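PDB 4ON1: putative metalloprotease II from Bacteroides fragilis, which probably acts as a secreted zinc-dependent endopeptidase, cutting peptide bonds within protein substrates at a zinc site held by histidines. Local coordinates for residues G341-M352 / N363-M373. Sequence-based numbering, arbitrary orientation.
Sequences GAEHVDNEQDLM and NHLSADNWVRM. With ZN (zinc ion), chain C.
Asn369, on the first turn of helix 367-378, grips the backbone of Glu343, and its side chain can be followed outward atom by atom. Its CB lies 4.1 Å from Ala342 CB, and with chi1 at -85° CG turns beside its own backbone N, which carries the amide across to residues 342-345. There OD1 accepts Glu343 N at 2.8 Å in a nearly straight bond (175°), while Arg372 NH1 reaches the same oxygen from the other face of the amide plane. ND2 gives one hydrogen to Glu343 O, lying in that carbonyl's plane, and another to a water that also donates to Asp350 OD1; Val345 CG1 packs against this nitrogen at 3.5 Å. Bonds at both ends of the amide should fix its flip.

The guanidinium of Arg372 is sandwiched: Glu343 OE1 sits over the centre of one face, 3.1 Å from NE, and Asp368 OD1 lies above the other face, offset toward its rim. Both pairings are electrostatic, since neither oxygen lies where an N-H points.

Asp350 joins residues 341-352 to the loop before the helix. Asp350 OD2 takes Leu365 N at 2.8 Å from above the carboxylate plane, whereas OD1 uses its anti lone pair for Met352 N, closing an Asx turn; Leu351 N also bonds to Asn363 O. Met352 CG meets the edge of the His364 ring, 3.5 Å from CE1, and Leu351 CD2 makes an off-centre CH-pi contact with it.

Met352 also packs on His334 and His338, which with His344 and Asp176 bind the zinc ion. The extended HExxHxxGxxH zinc motif, followed by a Met-turn whose methionine underlies the zinc ligands, is the hallmark of metzincins, the clan of the matrixins.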
ATOM      1  N   GLY A 341      -6.334  13.739  -9.161  1.00 14.34           N
ATOM      2  CA  GLY A 341      -7.297  14.828  -9.135  1.00 17.67           C
ATOM      3  C   GLY A 341      -8.187  14.939  -7.910  1.00 16.98           C
ATOM      4  O   GLY A 341      -8.923  15.921  -7.766  1.00 19.07           O
ATOM      5  N   ALA A 342      -8.116  13.960  -7.011  1.00 12.91           N
ATOM      6  CA  ALA A 342      -8.962  13.992  -5.820  1.00 19.15           C
ATOM      7  C   ALA A 342      -8.535  15.100  -4.859  1.00 19.51           C
ATOM      8  O   ALA A 342      -7.343  15.368  -4.673  1.00 17.99           O
ATOM      9  CB  ALA A 342      -8.939  12.638  -5.108  1.00 14.86           C
ATOM     10  N   GLU A 343      -9.518  15.716  -4.216  1.00 18.41           N
ATOM     11  CA  GLU A 343      -9.269  16.769  -3.243  1.00 22.50           C
ATOM     12  C   GLU A 343      -9.692  16.312  -1.854  1.00 27.94           C
ATOM     13  O   GLU A 343     -10.367  15.292  -1.717  1.00 22.16           O
ATOM     14  CB  GLU A 343     -10.021  18.042  -3.640  1.00 23.81           C
ATOM     15  CG  GLU A 343      -9.155  19.009  -4.429  1.00 47.94           C
ATOM     16  CD  GLU A 343      -9.947  19.833  -5.411  1.00 67.22           C
ATOM     17  OE1 GLU A 343     -11.191  19.877  -5.292  1.00 79.22           O
ATOM     18  OE2 GLU A 343      -9.319  20.430  -6.309  1.00 75.55           O
ATOM     19  N   HIS A 344      -9.271  17.044  -0.824  1.00 19.15           N
ATOM     20  CA  HIS A 344      -9.669  16.705   0.536  1.00 18.66           C
ATOM     21  C   HIS A 344     -11.180  16.852   0.696  1.00 20.89           C
ATOM     22  O   HIS A 344     -11.788  17.725   0.084  1.00 24.12           O
ATOM     23  CB  HIS A 344      -8.931  17.585   1.553  1.00 21.60           C
ATOM     24  CG  HIS A 344      -7.485  17.224   1.717  1.00 23.15           C
ATOM     25  ND1 HIS A 344      -6.534  18.131   2.122  1.00 26.89           N
ATOM     26  CD2 HIS A 344      -6.834  16.058   1.496  1.00 16.97           C
ATOM     27  CE1 HIS A 344      -5.351  17.533   2.164  1.00 17.88           C
ATOM     28  NE2 HIS A 344      -5.509  16.274   1.791  1.00 21.73           N
ATOM     29  N   VAL A 345     -11.783  16.003   1.527  1.00 26.17           N
ATOM     30  CA  VAL A 345     -13.223  16.068   1.792  1.00 26.40           C
ATOM     31  C   VAL A 345     -13.500  15.962   3.294  1.00 33.52           C
ATOM     32  O   VAL A 345     -12.602  15.623   4.064  1.00 28.68           O
ATOM     33  CB  VAL A 345     -13.985  14.948   1.049  1.00 28.14           C
ATOM     34  CG1 VAL A 345     -13.810  15.074  -0.453  1.00 23.42           C
ATOM     35  CG2 VAL A 345     -13.508  13.581   1.528  1.00 26.09           C
ATOM     36  N   ASP A 346     -14.740  16.227   3.709  1.00 31.56           N
ATOM     37  CA  ASP A 346     -15.069  16.260   5.135  1.00 44.02           C
ATOM     38  C   ASP A 346     -15.681  14.954   5.630  1.00 50.15           C
ATOM     39  O   ASP A 346     -16.236  14.898   6.727  1.00 57.59           O
ATOM     40  CB  ASP A 346     -16.047  17.406   5.450  1.00 46.55           C
ATOM     41  CG  ASP A 346     -15.507  18.774   5.069  1.00 72.60           C
ATOM     42  OD1 ASP A 346     -16.312  19.731   5.026  1.00 82.61           O
ATOM     43  OD2 ASP A 346     -14.291  18.897   4.800  1.00 85.17           O
ATOM     44  N   ASN A 347     -15.577  13.903   4.828  1.00 39.07           N
ATOM     45  CA  ASN A 347     -16.073  12.594   5.230  1.00 31.12           C
ATOM     46  C   ASN A 347     -14.939  11.772   5.847  1.00 31.05           C
ATOM     47  O   ASN A 347     -13.985  11.411   5.156  1.00 28.53           O
ATOM     48  CB  ASN A 347     -16.676  11.883   4.018  1.00 32.77           C
ATOM     49  CG  ASN A 347     -17.313  10.554   4.365  1.00 33.87           C
ATOM     50  OD1 ASN A 347     -17.145  10.027   5.465  1.00 41.70           O
ATOM     51  ND2 ASN A 347     -18.051   9.996   3.410  1.00 37.19           N
ATOM     52  N   GLU A 348     -15.053  11.451   7.133  1.00 25.94           N
ATOM     53  CA  GLU A 348     -13.946  10.808   7.846  1.00 33.40           C
ATOM     54  C   GLU A 348     -13.676   9.373   7.393  1.00 29.33           C
ATOM     55  O   GLU A 348     -12.626   8.813   7.701  1.00 30.26           O
ATOM     56  CB  GLU A 348     -14.186  10.823   9.357  1.00 37.22           C
ATOM     57  CG  GLU A 348     -15.153   9.760   9.848  1.00 50.52           C
ATOM     58  CD  GLU A 348     -15.294   9.765  11.358  1.00 65.19           C
ATOM     59  OE1 GLU A 348     -14.892  10.770  11.989  1.00 60.28           O
ATOM     60  OE2 GLU A 348     -15.808   8.767  11.912  1.00 60.48           O
ATOM     61  N   GLN A 349     -14.615   8.776   6.666  1.00 25.91           N
ATOM     62  CA  GLN A 349     -14.413   7.419   6.158  1.00 32.44           C
ATOM     63  C   GLN A 349     -13.716   7.459   4.806  1.00 26.05           C
ATOM     64  O   GLN A 349     -13.189   6.453   4.325  1.00 25.04           O
ATOM     65  CB  GLN A 349     -15.750   6.686   6.026  1.00 36.76           C
ATOM     66  CG  GLN A 349     -16.215   5.966   7.285  1.00 49.61           C
ATOM     67  CD  GLN A 349     -17.563   5.281   7.099  1.00 62.67           C
ATOM     68  OE1 GLN A 349     -18.447   5.799   6.414  1.00 71.54           O
ATOM     69  NE2 GLN A 349     -17.720   4.108   7.705  1.00 62.68           N
ATOM     70  N   ASP A 350     -13.701   8.638   4.198  1.00 24.58           N
ATOM     71  CA  ASP A 350     -13.114   8.786   2.880  1.00 20.41           C
ATOM     72  C   ASP A 350     -11.588   8.782   2.939  1.00 20.41           C
ATOM     73  O   ASP A 350     -10.986   9.369   3.837  1.00 23.76           O
ATOM     74  CB  ASP A 350     -13.607  10.075   2.219  1.00 18.37           C
ATOM     75  CG  ASP A 350     -13.370  10.088   0.719  1.00 27.60           C
ATOM     76  OD1 ASP A 350     -12.188  10.167   0.298  1.00 15.98           O
ATOM     77  OD2 ASP A 350     -14.367  10.025  -0.034  1.00 22.07           O
ATOM     78  N   LEU A 351     -10.981   8.102   1.975  1.00 17.14           N
ATOM     79  CA  LEU A 351      -9.539   8.104   1.802  1.00 14.74           C
ATOM     80  C   LEU A 351      -8.963   9.521   1.791  1.00 24.41           C
ATOM     81  O   LEU A 351      -7.861   9.763   2.291  1.00 17.21           O
ATOM     82  CB  LEU A 351      -9.177   7.392   0.501  1.00 13.11           C
ATOM     83  CG  LEU A 351      -7.699   7.483   0.133  1.00 17.95           C
ATOM     84  CD1 LEU A 351      -6.861   6.829   1.239  1.00 13.13           C
ATOM     85  CD2 LEU A 351      -7.449   6.814  -1.203  1.00 13.35           C
ATOM     86  N   MET A 352      -9.712  10.451   1.209  1.00 15.24           N
ATOM     87  CA  MET A 352      -9.241  11.822   1.034  1.00 18.70           C
ATOM     88  C   MET A 352      -9.700  12.752   2.165  1.00 19.78           C
ATOM     89  O   MET A 352      -9.787  13.968   1.979  1.00 23.52           O
ATOM     90  CB  MET A 352      -9.700  12.369  -0.325  1.00 20.72           C
ATOM     91  CG  MET A 352      -9.287  11.509  -1.518  1.00 13.67           C
ATOM     92  SD  MET A 352      -7.515  11.166  -1.500  1.00 17.62           S
ATOM     93  CE  MET A 352      -6.880  12.820  -1.796  1.00 17.59           C
ATOM     94  N   ASN A 363     -10.996   4.083   0.345  1.00 18.63           N
ATOM     95  CA  ASN A 363     -12.042   4.200  -0.661  1.00 20.94           C
ATOM     96  C   ASN A 363     -12.338   5.652  -0.984  1.00 22.65           C
ATOM     97  O   ASN A 363     -12.407   6.489  -0.084  1.00 17.21           O
ATOM     98  CB  ASN A 363     -13.337   3.525  -0.188  1.00 21.47           C
ATOM     99  CG  ASN A 363     -13.150   2.055   0.133  1.00 28.41           C
ATOM    100  OD1 ASN A 363     -12.796   1.686   1.259  1.00 31.30           O
ATOM    101  ND2 ASN A 363     -13.397   1.205  -0.853  1.00 19.52           N
ATOM    102  N   HIS A 364     -12.494   5.951  -2.270  1.00 16.24           N
ATOM    103  CA  HIS A 364     -13.010   7.246  -2.690  1.00 15.03           C
ATOM    104  C   HIS A 364     -14.531   7.204  -2.622  1.00 22.35           C
ATOM    105  O   HIS A 364     -15.180   6.574  -3.458  1.00 19.26           O
ATOM    106  CB  HIS A 364     -12.543   7.599  -4.109  1.00 13.22           C
ATOM    107  CG  HIS A 364     -11.072   7.854  -4.210  1.00 15.96           C
ATOM    108  ND1 HIS A 364     -10.487   9.024  -3.772  1.00 17.97           N
ATOM    109  CD2 HIS A 364     -10.066   7.088  -4.697  1.00 13.18           C
ATOM    110  CE1 HIS A 364      -9.183   8.967  -3.986  1.00 19.95           C
ATOM    111  NE2 HIS A 364      -8.901   7.803  -4.545  1.00 10.89           N
ATOM    112  N   LEU A 365     -15.093   7.893  -1.634  1.00 18.88           N
ATOM    113  CA  LEU A 365     -16.529   7.870  -1.411  1.00 20.27           C
ATOM    114  C   LEU A 365     -17.181   9.148  -1.930  1.00 23.74           C
ATOM    115  O   LEU A 365     -18.404   9.278  -1.943  1.00 31.37           O
ATOM    116  CB  LEU A 365     -16.830   7.691   0.075  1.00 24.43           C
ATOM    117  CG  LEU A 365     -16.133   6.520   0.776  1.00 29.98           C
ATOM    118  CD1 LEU A 365     -16.424   6.553   2.283  1.00 22.49           C
ATOM    119  CD2 LEU A 365     -16.537   5.175   0.166  1.00 23.53           C
ATOM    120  N   SER A 366     -16.356  10.099  -2.349  1.00 22.44           N
ATOM    121  CA  SER A 366     -16.865  11.370  -2.851  1.00 25.56           C
ATOM    122  C   SER A 366     -17.153  11.308  -4.351  1.00 22.38           C
ATOM    123  O   SER A 366     -16.247  11.083  -5.157  1.00 21.34           O
ATOM    124  CB  SER A 366     -15.864  12.490  -2.556  1.00 25.89           C
ATOM    125  OG  SER A 366     -16.053  13.573  -3.448  1.00 28.79           O
ATOM    126  N   ALA A 367     -18.417  11.505  -4.722  1.00 20.53           N
ATOM    127  CA  ALA A 367     -18.790  11.528  -6.134  1.00 25.30           C
ATOM    128  C   ALA A 367     -18.027  12.621  -6.880  1.00 30.36           C
ATOM    129  O   ALA A 367     -17.614  12.440  -8.027  1.00 22.23           O
ATOM    130  CB  ALA A 367     -20.290  11.733  -6.287  1.00 21.22           C
ATOM    131  N   ASP A 368     -17.824  13.751  -6.214  1.00 25.18           N
ATOM    132  CA  ASP A 368     -17.081  14.852  -6.813  1.00 20.77           C
ATOM    133  C   ASP A 368     -15.629  14.512  -7.089  1.00 18.35           C
ATOM    134  O   ASP A 368     -15.076  14.947  -8.099  1.00 21.74           O
ATOM    135  CB  ASP A 368     -17.147  16.096  -5.929  1.00 26.81           C
ATOM    136  CG  ASP A 368     -17.784  17.263  -6.643  1.00 56.81           C
ATOM    137  OD1 ASP A 368     -17.062  17.965  -7.385  1.00 66.53           O
ATOM    138  OD2 ASP A 368     -19.010  17.456  -6.481  1.00 55.99           O
ATOM    139  N   ASN A 369     -15.005  13.745  -6.198  1.00 17.46           N
ATOM    140  CA  ASN A 369     -13.644  13.294  -6.458  1.00 17.93           C
ATOM    141  C   ASN A 369     -13.608  12.307  -7.635  1.00 23.02           C
ATOM    142  O   ASN A 369     -12.678  12.337  -8.439  1.00 18.42           O
ATOM    143  CB  ASN A 369     -13.030  12.662  -5.210  1.00 15.48           C
ATOM    144  CG  ASN A 369     -12.400  13.692  -4.282  1.00 24.17           C
ATOM    145  OD1 ASN A 369     -12.121  14.823  -4.684  1.00 21.75           O
ATOM    146  ND2 ASN A 369     -12.177  13.301  -3.028  1.00 18.04           N
ATOM    147  N   TRP A 370     -14.628  11.456  -7.757  1.00 20.75           N
ATOM    148  CA  TRP A 370     -14.742  10.587  -8.931  1.00 22.28           C
ATOM    149  C   TRP A 370     -14.796  11.411 -10.213  1.00 20.57           C
ATOM    150  O   TRP A 370     -14.113  11.106 -11.195  1.00 20.17           O
ATOM    151  CB  TRP A 370     -15.991   9.719  -8.867  1.00 18.21           C
ATOM    152  CG  TRP A 370     -15.916   8.531  -7.982  1.00 20.05           C
ATOM    153  CD1 TRP A 370     -15.316   8.442  -6.760  1.00 16.35           C
ATOM    154  CD2 TRP A 370     -16.491   7.248  -8.246  1.00 16.21           C
ATOM    155  NE1 TRP A 370     -15.482   7.176  -6.247  1.00 21.84           N
ATOM    156  CE2 TRP A 370     -16.195   6.425  -7.142  1.00 22.41           C
ATOM    157  CE3 TRP A 370     -17.219   6.715  -9.313  1.00 17.23           C
ATOM    158  CZ2 TRP A 370     -16.607   5.096  -7.075  1.00 19.65           C
ATOM    159  CZ3 TRP A 370     -17.629   5.396  -9.245  1.00 22.47           C
ATOM    160  CH2 TRP A 370     -17.322   4.603  -8.134  1.00 23.32           C
ATOM    161  N   VAL A 371     -15.624  12.450 -10.200  1.00 18.21           N
ATOM    162  CA  VAL A 371     -15.737  13.328 -11.357  1.00 19.13           C
ATOM    163  C   VAL A 371     -14.372  13.931 -11.664  1.00 23.14           C
ATOM    164  O   VAL A 371     -13.896  13.854 -12.800  1.00 20.11           O
ATOM    165  CB  VAL A 371     -16.762  14.447 -11.128  1.00 23.27           C
ATOM    166  CG1 VAL A 371     -16.636  15.533 -12.198  1.00 27.19           C
ATOM    167  CG2 VAL A 371     -18.179  13.881 -11.079  1.00 24.80           C
ATOM    168  N   ARG A 372     -13.728  14.483 -10.637  1.00 22.96           N
ATOM    169  CA  ARG A 372     -12.410  15.101 -10.797  1.00 19.92           C
ATOM    170  C   ARG A 372     -11.391  14.132 -11.371  1.00 24.76           C
ATOM    171  O   ARG A 372     -10.590  14.505 -12.228  1.00 23.86           O
ATOM    172  CB  ARG A 372     -11.904  15.653  -9.461  1.00 23.63           C
ATOM    173  CG  ARG A 372     -12.664  16.895  -8.994  1.00 22.32           C
ATOM    174  CD  ARG A 372     -12.334  17.288  -7.557  1.00 25.47           C
ATOM    175  NE  ARG A 372     -13.177  18.395  -7.106  1.00 33.75           N
ATOM    176  CZ  ARG A 372     -13.857  18.412  -5.962  1.00 44.91           C
ATOM    177  NH1 ARG A 372     -13.762  17.395  -5.112  1.00 27.50           N
ATOM    178  NH2 ARG A 372     -14.604  19.463  -5.650  1.00 39.46           N
ATOM    179  N   MET A 373     -11.416  12.892 -10.887  1.00 17.83           N
ATOM    180  CA  MET A 373     -10.461  11.890 -11.337  1.00 15.35           C
ATOM    181  C   MET A 373     -10.758  11.411 -12.761  1.00 18.61           C
ATOM    182  O   MET A 373      -9.845  11.227 -13.561  1.00 20.10           O
ATOM    183  CB  MET A 373     -10.432  10.703 -10.375  1.00 16.39           C
ATOM    184  CG  MET A 373      -9.786  11.036  -9.036  1.00 26.87           C
ATOM    185  SD  MET A 373      -9.832   9.681  -7.854  1.00 25.46           S
ATOM    186  CE  MET A 373     -11.568   9.618  -7.448  1.00 29.79           C
TER
HETATM  187 ZN    ZN C 400      -4.071  15.073   1.140  1.00 19.88          ZN
HETATM  188  O   HOH W   1     -19.593  10.771   0.559  1.00 42.86           O
HETATM  189  O   HOH W   2     -12.416  10.815  -2.500  1.00 16.68           O